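PDB 5G5S: protein argonaute from Methanocaldococcus jannaschii, which cuts single-stranded DNA targets complementary to a short bound DNA guide, an activity that may defend the cell against invading genetic elements. Local coordinates for residues Thr360-Asp365 with Asn402-Phe407; Ala430-Lys435 with Ile456-Ile461; Leu479-Gly484 with Ala672-Gly677. All coordinates share one frame; numbering follows the deposited sequence.

Contact 1. Residues Thr360-Asp365 with Asn402-Phe407; sequences TYILID and NRWKYF
Arg-403 lays its aliphatic chain over one face of the Tyr-361 ring. Its CD sits above the ring centre, 3.8 Å from the centroid, in a CH-pi contact. The guanidinium is not stacked: its plane is 67° from that of the ring, and its NH1 is hydrogen-bonded to Asn-399. Trp-404 is met from two sides. Ile-362 CB lies over the six-membered ring near its rim, 4.0 Å from its centroid, while Ile-364 CD1 comes to the indole edge, in plane, 3.7 Å from Trp-404 CE3. Ile-364 also packs its CB against Tyr-406 CE1 at 3.9 Å.

Phe-407 is on the other face of the sheet. Its CG stands between the backbone N and the carbonyl carbon (chi1 75°), which swings the ring back across the neighbouring strand. Asp-365 CA lies over the ring near its rim, 4.1 Å from its centroid, and Leu-363 CB rests 3.8 Å from Phe-407 CD1. The Asp-365 carboxylate is held by Tyr-444 at OD2 and by the backbone N of Glu-367 at OD1.

Four backbone hydrogen bonds fix the register of the two strands. Ile-362 N and Ile-364 N give to the carbonyls of Arg-403 and Lys-405; Lys-405 N and Phe-407 N give to those of Ile-362 and Ile-364. This is parallel beta pairing within one beta-alpha-beta unit (357-407) of the Mid domain. Strand 397-407 is one of the two outermost strands of its parallel four-stranded sheet. Helix 372-390 covers the face of Ile-362, Ile-364 and Trp-404, helix 412-420 packs on Leu-363 and Lys-405, and strand 428-434 flanks strand 357-365.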
loop_
_atom_site.group_PDB
_atom_site.type_symbol
_atom_site.label_atom_id
_atom_site.label_comp_id
_atom_site.label_asym_id
_atom_site.label_seq_id
_atom_site.Cartn_x
_atom_site.Cartn_y
_atom_site.Cartn_z
ATOM N N THR A 360 -6.369 -28.026 -15.175
ATOM C CA THR A 360 -5.109 -27.353 -14.847
ATOM C C THR A 360 -4.116 -27.395 -16.010
ATOM O O THR A 360 -4.091 -28.356 -16.776
ATOM C CB THR A 360 -4.554 -27.893 -13.512
ATOM O OG1 THR A 360 -5.603 -27.895 -12.546
ATOM C CG2 THR A 360 -3.381 -27.082 -12.976
ATOM N N TYR A 361 -3.310 -26.338 -16.137
ATOM C CA TYR A 361 -2.260 -26.206 -17.142
ATOM C C TYR A 361 -0.908 -26.102 -16.432
ATOM O O TYR A 361 -0.839 -25.497 -15.363
ATOM C CB TYR A 361 -2.498 -24.943 -17.984
ATOM C CG TYR A 361 -3.600 -25.083 -19.008
ATOM C CD1 TYR A 361 -4.930 -24.846 -18.670
ATOM C CD2 TYR A 361 -3.313 -25.425 -20.325
ATOM C CE1 TYR A 361 -5.951 -24.983 -19.610
ATOM C CE2 TYR A 361 -4.322 -25.537 -21.281
ATOM C CZ TYR A 361 -5.641 -25.312 -20.919
ATOM O OH TYR A 361 -6.637 -25.431 -21.861
ATOM N N ILE A 362 0.153 -26.709 -16.994
ATOM C CA ILE A 362 1.500 -26.593 -16.418
ATOM C C ILE A 362 2.383 -25.885 -17.438
ATOM O O ILE A 362 2.775 -26.474 -18.446
ATOM C CB ILE A 362 2.132 -27.898 -15.827
ATOM C CG1 ILE A 362 1.135 -28.744 -14.974
ATOM C CG2 ILE A 362 3.425 -27.587 -15.049
ATOM C CD1 ILE A 362 0.501 -28.076 -13.665
ATOM N N LEU A 363 2.638 -24.602 -17.191
ATOM C CA LEU A 363 3.411 -23.726 -18.066
ATOM C C LEU A 363 4.871 -23.607 -17.627
ATOM O O LEU A 363 5.165 -23.017 -16.589
ATOM C CB LEU A 363 2.712 -22.351 -18.193
ATOM C CG LEU A 363 1.281 -22.396 -18.767
ATOM C CD1 LEU A 363 0.508 -21.174 -18.412
ATOM C CD2 LEU A 363 1.282 -22.599 -20.276
ATOM N N ILE A 364 5.780 -24.221 -18.409
ATOM C CA ILE A 364 7.225 -24.253 -18.151
ATOM C C ILE A 364 7.940 -23.299 -19.110
ATOM O O ILE A 364 7.730 -23.379 -20.322
ATOM C CB ILE A 364 7.819 -25.699 -18.246
ATOM C CG1 ILE A 364 6.891 -26.785 -17.647
ATOM C CG2 ILE A 364 9.222 -25.773 -17.629
ATOM C CD1 ILE A 364 6.135 -27.587 -18.670
ATOM N N ASP A 365 8.795 -22.413 -18.567
ATOM C CA ASP A 365 9.589 -21.450 -19.338
ATOM C C ASP A 365 10.583 -22.227 -20.209
ATOM O O ASP A 365 11.240 -23.141 -19.702
ATOM C CB ASP A 365 10.329 -20.493 -18.384
ATOM C CG ASP A 365 10.933 -19.275 -19.052
ATOM O OD1 ASP A 365 12.001 -19.411 -19.675
ATOM O OD2 ASP A 365 10.362 -18.179 -18.907
ATOM N N ASN A 402 -2.068 -33.924 -20.018
ATOM C CA ASN A 402 -1.753 -33.451 -21.374
ATOM C C ASN A 402 -1.709 -31.931 -21.571
ATOM O O ASN A 402 -1.456 -31.468 -22.689
ATOM C CB ASN A 402 -2.624 -34.151 -22.434
ATOM C CG ASN A 402 -2.584 -35.645 -22.313
ATOM O OD1 ASN A 402 -3.523 -36.272 -21.816
ATOM N ND2 ASN A 402 -1.455 -36.233 -22.679
ATOM N N ARG A 403 -1.915 -31.159 -20.486
ATOM C CA ARG A 403 -1.895 -29.695 -20.503
ATOM C C ARG A 403 -0.555 -29.103 -20.023
ATOM O O ARG A 403 -0.524 -28.046 -19.388
ATOM C CB ARG A 403 -3.112 -29.112 -19.766
ATOM C CG ARG A 403 -4.411 -29.241 -20.543
ATOM C CD ARG A 403 -5.607 -28.878 -19.696
ATOM N NE ARG A 403 -6.774 -29.689 -20.043
ATOM C CZ ARG A 403 -7.183 -30.752 -19.357
ATOM N NH1 ARG A 403 -6.541 -31.129 -18.257
ATOM N NH2 ARG A 403 -8.254 -31.429 -19.748
ATOM N N TRP A 404 0.553 -29.798 -20.361
ATOM C CA TRP A 404 1.935 -29.395 -20.100
ATOM C C TRP A 404 2.362 -28.652 -21.357
ATOM O O TRP A 404 2.345 -29.230 -22.450
ATOM C CB TRP A 404 2.844 -30.623 -19.893
ATOM C CG TRP A 404 2.616 -31.361 -18.611
ATOM C CD1 TRP A 404 1.663 -32.306 -18.369
ATOM C CD2 TRP A 404 3.406 -31.270 -17.419
ATOM N NE1 TRP A 404 1.781 -32.777 -17.080
ATOM C CE2 TRP A 404 2.846 -32.158 -16.474
ATOM C CE3 TRP A 404 4.535 -30.518 -17.050
ATOM C CZ2 TRP A 404 3.377 -32.316 -15.186
ATOM C CZ3 TRP A 404 5.055 -30.671 -15.772
ATOM C CH2 TRP A 404 4.474 -31.555 -14.854
ATOM N N LYS A 405 2.698 -27.367 -21.220
ATOM C CA LYS A 405 3.072 -26.514 -22.344
ATOM C C LYS A 405 4.299 -25.657 -22.044
ATOM O O LYS A 405 4.469 -25.183 -20.913
ATOM C CB LYS A 405 1.891 -25.594 -22.720
ATOM C CG LYS A 405 0.748 -26.278 -23.462
ATOM C CD LYS A 405 -0.441 -25.338 -23.664
ATOM C CE LYS A 405 -1.288 -25.671 -24.879
ATOM N NZ LYS A 405 -2.029 -26.958 -24.747
ATOM N N TYR A 406 5.123 -25.413 -23.077
ATOM C CA TYR A 406 6.293 -24.543 -22.983
ATOM C C TYR A 406 5.944 -23.145 -23.484
ATOM O O TYR A 406 5.093 -23.005 -24.367
ATOM C CB TYR A 406 7.478 -25.093 -23.785
ATOM C CG TYR A 406 8.227 -26.227 -23.120
ATOM C CD1 TYR A 406 9.003 -26.005 -21.984
ATOM C CD2 TYR A 406 8.249 -27.499 -23.686
ATOM C CE1 TYR A 406 9.721 -27.039 -21.385
ATOM C CE2 TYR A 406 8.977 -28.537 -23.106
ATOM C CZ TYR A 406 9.707 -28.304 -21.951
ATOM O OH TYR A 406 10.425 -29.327 -21.380
ATOM N N PHE A 407 6.605 -22.113 -22.923
ATOM C CA PHE A 407 6.403 -20.719 -23.313
ATOM C C PHE A 407 7.710 -19.913 -23.242
ATOM O O PHE A 407 8.651 -20.305 -22.544
ATOM C CB PHE A 407 5.299 -20.054 -22.448
ATOM C CG PHE A 407 5.687 -19.696 -21.029
ATOM C CD1 PHE A 407 5.523 -20.608 -19.994
ATOM C CD2 PHE A 407 6.207 -18.441 -20.726
ATOM C CE1 PHE A 407 5.885 -20.277 -18.684
ATOM C CE2 PHE A 407 6.587 -18.117 -19.419
ATOM C CZ PHE A 407 6.419 -19.036 -18.406
#

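Contact 2. Residues Ala430-Lys435 with Ile456-Ile461; sequences ALIIGK and IISQNI
Asn-460 meets Ile-432 with the stem of its side chain, not with its flat amide. The two strands form a parallel pair in a beta-alpha-beta unit, with helix 442-452 as the connection, in the Rossmann-like sheet of the Mid domain. Asn-460 CB lies 3.9 Å from Ile-432 CB, and the carboxamide beyond it turns from strand 428-434. Lys-448 of helix 442-452 gives a hydrogen bond to Asn-460 OD1, and Tyr-674 touches the same side chain. The Gln-459 side chain, on the opposite face of the sheet, packs on Leu-478 and Lys-485 of helix 473-485.

Five backbone hydrogen bonds join the strands. Three are nearly straight; the one from Ile-432 N to Gln-459 O is 2.8 Å long with 170° at the hydrogen. Those from Ala-430 N to Ile-457 O and from Ile-461 N to Ile-432 O are bent, at 131° and 142°.

On the face of Ala-430 and Ile-432 the packing is between methyl and CB groups. Ala-430 CB touches Ile-456 CG2 at 3.7 Å, and Ile-432 CD1 reaches Ser-458 CB at 3.8 Å. The face of Leu-431 and Gln-459 looks toward helices 463-467 and 473-485.

Residues 459-462 bind the phosphorylated 5' end of the guide, and Gln-459 is a ligand of a divalent metal in another structure of this protein. The pairing probably helps to position the backbone of 459-461, part of that pocket. Near its end Ile-433 and Ile-461 lie alongside each other with their ends turned in the same direction, and Ile-433 CD1 stops 3.8 Å from Ile-461 CG2.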
loop_
_atom_site.group_PDB
_atom_site.type_symbol
_atom_site.label_atom_id
_atom_site.label_comp_id
_atom_site.label_asym_id
_atom_site.label_seq_id
_atom_site.Cartn_x
_atom_site.Cartn_y
_atom_site.Cartn_z
ATOM N N ALA A 430 -3.583 -22.570 -13.800
ATOM C CA ALA A 430 -2.314 -22.666 -14.513
ATOM C C ALA A 430 -1.156 -22.482 -13.550
ATOM O O ALA A 430 -1.106 -21.491 -12.835
ATOM C CB ALA A 430 -2.247 -21.657 -15.647
ATOM N N LEU A 431 -0.255 -23.464 -13.495
ATOM C CA LEU A 431 0.927 -23.390 -12.646
ATOM C C LEU A 431 2.088 -23.003 -13.556
ATOM O O LEU A 431 2.429 -23.742 -14.480
ATOM C CB LEU A 431 1.174 -24.728 -11.924
ATOM C CG LEU A 431 2.373 -24.805 -10.976
ATOM C CD1 LEU A 431 2.129 -24.006 -9.694
ATOM C CD2 LEU A 431 2.709 -26.252 -10.647
ATOM N N ILE A 432 2.623 -21.795 -13.346
ATOM C CA ILE A 432 3.709 -21.241 -14.147
ATOM C C ILE A 432 5.054 -21.477 -13.441
ATOM O O ILE A 432 5.260 -21.007 -12.318
ATOM C CB ILE A 432 3.453 -19.736 -14.483
ATOM C CG1 ILE A 432 2.135 -19.530 -15.257
ATOM C CG2 ILE A 432 4.634 -19.105 -15.227
ATOM C CD1 ILE A 432 1.473 -18.138 -14.987
ATOM N N ILE A 433 5.956 -22.222 -14.111
ATOM C CA ILE A 433 7.309 -22.507 -13.631
ATOM C C ILE A 433 8.261 -21.615 -14.446
ATOM O O ILE A 433 8.423 -21.806 -15.658
ATOM C CB ILE A 433 7.683 -24.022 -13.739
ATOM C CG1 ILE A 433 6.507 -24.990 -13.379
ATOM C CG2 ILE A 433 8.992 -24.348 -12.993
ATOM C CD1 ILE A 433 6.025 -25.006 -11.923
ATOM N N GLY A 434 8.833 -20.622 -13.776
ATOM C CA GLY A 434 9.735 -19.663 -14.400
ATOM C C GLY A 434 11.117 -19.597 -13.790
ATOM O O GLY A 434 11.469 -20.420 -12.941
ATOM N N LYS A 435 11.906 -18.609 -14.234
ATOM C CA LYS A 435 13.281 -18.376 -13.779
ATOM C C LYS A 435 13.572 -16.891 -13.514
ATOM O O LYS A 435 12.804 -16.033 -13.955
ATOM C CB LYS A 435 14.311 -19.003 -14.747
ATOM C CG LYS A 435 14.233 -18.521 -16.192
ATOM C CD LYS A 435 15.543 -18.751 -16.929
ATOM C CE LYS A 435 16.384 -17.496 -16.992
ATOM N NZ LYS A 435 17.613 -17.698 -17.797
ATOM N N ILE A 456 -8.591 -18.309 -16.753
ATOM C CA ILE A 456 -7.566 -19.193 -16.185
ATOM C C ILE A 456 -6.889 -18.495 -15.004
ATOM O O ILE A 456 -6.143 -17.534 -15.204
ATOM C CB ILE A 456 -6.502 -19.697 -17.227
ATOM C CG1 ILE A 456 -7.038 -19.907 -18.681
ATOM C CG2 ILE A 456 -5.679 -20.878 -16.705
ATOM C CD1 ILE A 456 -8.059 -21.021 -18.944
ATOM N N ILE A 457 -7.153 -18.970 -13.776
ATOM C CA ILE A 457 -6.511 -18.447 -12.557
ATOM C C ILE A 457 -5.105 -19.070 -12.564
ATOM O O ILE A 457 -4.961 -20.226 -12.960
ATOM C CB ILE A 457 -7.328 -18.777 -11.274
ATOM C CG1 ILE A 457 -8.701 -18.080 -11.318
ATOM C CG2 ILE A 457 -6.547 -18.402 -9.985
ATOM C CD1 ILE A 457 -9.772 -18.698 -10.447
ATOM N N SER A 458 -4.074 -18.297 -12.214
ATOM C CA SER A 458 -2.709 -18.808 -12.289
ATOM C C SER A 458 -1.788 -18.342 -11.191
ATOM O O SER A 458 -2.011 -17.287 -10.592
ATOM C CB SER A 458 -2.095 -18.459 -13.642
ATOM O OG SER A 458 -2.261 -17.085 -13.948
ATOM N N GLN A 459 -0.718 -19.115 -10.964
ATOM C CA GLN A 459 0.325 -18.775 -10.009
ATOM C C GLN A 459 1.692 -19.139 -10.577
ATOM O O GLN A 459 1.880 -20.241 -11.106
ATOM C CB GLN A 459 0.085 -19.415 -8.625
ATOM C CG GLN A 459 1.053 -18.937 -7.514
ATOM C CD GLN A 459 1.127 -17.436 -7.336
ATOM O OE1 GLN A 459 2.188 -16.819 -7.457
ATOM N NE2 GLN A 459 0.008 -16.812 -7.042
ATOM N N ASN A 460 2.632 -18.186 -10.485
ATOM C CA ASN A 460 4.005 -18.357 -10.943
ATOM C C ASN A 460 4.922 -18.632 -9.767
ATOM O O ASN A 460 4.666 -18.164 -8.656
ATOM C CB ASN A 460 4.483 -17.161 -11.781
ATOM C CG ASN A 460 4.379 -15.798 -11.122
ATOM O OD1 ASN A 460 3.470 -15.502 -10.341
ATOM N ND2 ASN A 460 5.281 -14.907 -11.491
ATOM N N ILE A 461 5.972 -19.428 -10.013
ATOM C CA ILE A 461 6.968 -19.847 -9.027
ATOM C C ILE A 461 8.345 -19.923 -9.704
ATOM O O ILE A 461 8.413 -20.315 -10.874
ATOM C CB ILE A 461 6.504 -21.192 -8.371
ATOM C CG1 ILE A 461 6.913 -21.355 -6.881
ATOM C CG2 ILE A 461 6.689 -22.454 -9.247
ATOM C CD1 ILE A 461 8.340 -21.686 -6.587
#

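Contact 3. Residues Leu479-Gly484 with Ala672-Gly677; sequences LIQIMG and ALYGEG
Gln-481 reaches from helix 473-485 of the Mid domain to the loop 672-677 of the Piwi region, next to the pocket for the 5' end of the guide. Gln-481 itself interacts with guide DNA.

The polar contact is one hydrogen bond. Leu-673 N gives to Gln-481 OE1 at 3.1 Å, with 158° at the hydrogen and the donor tilted from the plane of the amide carbonyl. The Gln-481 chain is extended beyond a CG anti to the backbone N (chi1 -162°), which carries the amide to the loop.

The same amide comes over one face of the Tyr-674 ring, with Gln-481 NE2 3.1 Å from Tyr-674 CE2. The amide and ring planes are 69° apart, so the amide is not stacked flat on the ring. The Tyr-674 hydroxyl makes a weak hydrogen bond to Ile-715 O at the C terminus, a residue inferred by similarity to bind manganese.

Apolar packing flanks this polar core. Leu-673 CD1 lies 3.8 Å from Gln-481 CB. One helix position earlier, Ile-480 CG2 meets Ala-672 CB at 3.7 Å.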
loop_
_atom_site.group_PDB
_atom_site.type_symbol
_atom_site.label_atom_id
_atom_site.label_comp_id
_atom_site.label_asym_id
_atom_site.label_seq_id
_atom_site.Cartn_x
_atom_site.Cartn_y
_atom_site.Cartn_z
ATOM N N LEU A 479 0.852 -23.601 -2.099
ATOM C CA LEU A 479 -0.505 -24.089 -1.877
ATOM C C LEU A 479 -1.370 -23.079 -1.135
ATOM O O LEU A 479 -2.526 -22.919 -1.514
ATOM C CB LEU A 479 -0.533 -25.491 -1.236
ATOM C CG LEU A 479 -0.068 -26.638 -2.150
ATOM C CD1 LEU A 479 0.096 -27.928 -1.375
ATOM C CD2 LEU A 479 -1.023 -26.834 -3.340
ATOM N N ILE A 480 -0.789 -22.334 -0.150
ATOM C CA ILE A 480 -1.478 -21.270 0.593
ATOM C C ILE A 480 -1.977 -20.205 -0.393
ATOM O O ILE A 480 -3.144 -19.809 -0.344
ATOM C CB ILE A 480 -0.577 -20.642 1.704
ATOM C CG1 ILE A 480 -0.392 -21.619 2.888
ATOM C CG2 ILE A 480 -1.164 -19.293 2.190
ATOM C CD1 ILE A 480 0.789 -21.338 3.767
ATOM N N GLN A 481 -1.082 -19.777 -1.302
ATOM C CA GLN A 481 -1.387 -18.767 -2.304
ATOM C C GLN A 481 -2.406 -19.230 -3.338
ATOM O O GLN A 481 -3.277 -18.441 -3.695
ATOM C CB GLN A 481 -0.112 -18.187 -2.932
ATOM C CG GLN A 481 -0.384 -16.860 -3.629
ATOM C CD GLN A 481 0.776 -15.915 -3.637
ATOM O OE1 GLN A 481 1.540 -15.806 -2.680
ATOM N NE2 GLN A 481 0.872 -15.146 -4.705
ATOM N N ILE A 482 -2.343 -20.518 -3.759
ATOM C CA ILE A 482 -3.290 -21.133 -4.698
ATOM C C ILE A 482 -4.704 -21.125 -4.093
ATOM O O ILE A 482 -5.656 -20.739 -4.781
ATOM C CB ILE A 482 -2.813 -22.545 -5.150
ATOM C CG1 ILE A 482 -1.621 -22.434 -6.130
ATOM C CG2 ILE A 482 -3.961 -23.376 -5.749
ATOM C CD1 ILE A 482 -0.929 -23.810 -6.578
ATOM N N MET A 483 -4.828 -21.515 -2.801
ATOM C CA MET A 483 -6.096 -21.510 -2.042
ATOM C C MET A 483 -6.723 -20.117 -2.023
ATOM O O MET A 483 -7.925 -19.990 -2.257
ATOM C CB MET A 483 -5.896 -22.015 -0.591
ATOM C CG MET A 483 -5.435 -23.466 -0.476
ATOM S SD MET A 483 -6.545 -24.712 -1.168
ATOM C CE MET A 483 -5.721 -25.052 -2.709
ATOM N N GLY A 484 -5.897 -19.095 -1.760
ATOM C CA GLY A 484 -6.306 -17.693 -1.726
ATOM C C GLY A 484 -6.820 -17.216 -3.068
ATOM O O GLY A 484 -7.859 -16.568 -3.141
ATOM N N ALA A 672 1.629 -15.772 0.684
ATOM C CA ALA A 672 2.713 -16.506 1.319
ATOM C C ALA A 672 4.019 -16.524 0.512
ATOM O O ALA A 672 5.094 -16.640 1.103
ATOM C CB ALA A 672 2.255 -17.916 1.628
ATOM N N LEU A 673 3.926 -16.386 -0.822
ATOM C CA LEU A 673 5.078 -16.385 -1.732
ATOM C C LEU A 673 5.732 -15.005 -1.885
ATOM O O LEU A 673 6.897 -14.935 -2.280
ATOM C CB LEU A 673 4.679 -16.935 -3.109
ATOM C CG LEU A 673 4.312 -18.414 -3.201
ATOM C CD1 LEU A 673 3.390 -18.661 -4.378
ATOM C CD2 LEU A 673 5.568 -19.297 -3.288
ATOM N N TYR A 674 4.992 -13.918 -1.572
ATOM C CA TYR A 674 5.481 -12.540 -1.674
ATOM C C TYR A 674 5.809 -11.917 -0.317
ATOM O O TYR A 674 5.581 -12.532 0.731
ATOM C CB TYR A 674 4.460 -11.634 -2.395
ATOM C CG TYR A 674 3.925 -12.144 -3.715
ATOM C CD1 TYR A 674 4.776 -12.694 -4.672
ATOM C CD2 TYR A 674 2.584 -11.988 -4.048
ATOM C CE1 TYR A 674 4.290 -13.150 -5.897
ATOM C CE2 TYR A 674 2.093 -12.405 -5.283
ATOM C CZ TYR A 674 2.945 -13.004 -6.199
ATOM O OH TYR A 674 2.456 -13.436 -7.410
ATOM N N GLY A 675 6.335 -10.689 -0.377
ATOM C CA GLY A 675 6.677 -9.848 0.766
ATOM C C GLY A 675 7.758 -10.366 1.687
ATOM O O GLY A 675 8.492 -11.297 1.342
ATOM N N GLU A 676 7.853 -9.738 2.878
ATOM C CA GLU A 676 8.832 -10.051 3.918
ATOM C C GLU A 676 8.264 -11.038 4.947
ATOM O O GLU A 676 7.587 -10.637 5.907
ATOM C CB GLU A 676 9.354 -8.764 4.580
ATOM N N GLY A 677 8.538 -12.321 4.715
ATOM C CA GLY A 677 8.099 -13.412 5.574
ATOM C C GLY A 677 6.671 -13.876 5.355
ATOM O O GLY A 677 6.132 -13.793 4.243
#

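How the contacts relate
From the N terminus, contact 1 closes first, over a loop holding helix 372-390. Contact 2 follows with a shorter loop holding helix 442-452. Contact 3 comes last and spans 187 residues, from a Mid-domain helix to a late Piwi loop. The three are in series; none nests in or crosses another. Contacts 1 and 2 share one sheet, where strands 357-365 and 428-434 are neighbours: the carbonyls of Tyr-361 and Leu-363 probably accept hydrogen bonds from Leu-431 N and Ile-433 N. Contact 3 touches contact 2 where Leu-673 and Tyr-674 pack on Gln-459, but stays about 8 Å from contact 1 at the nearest atoms.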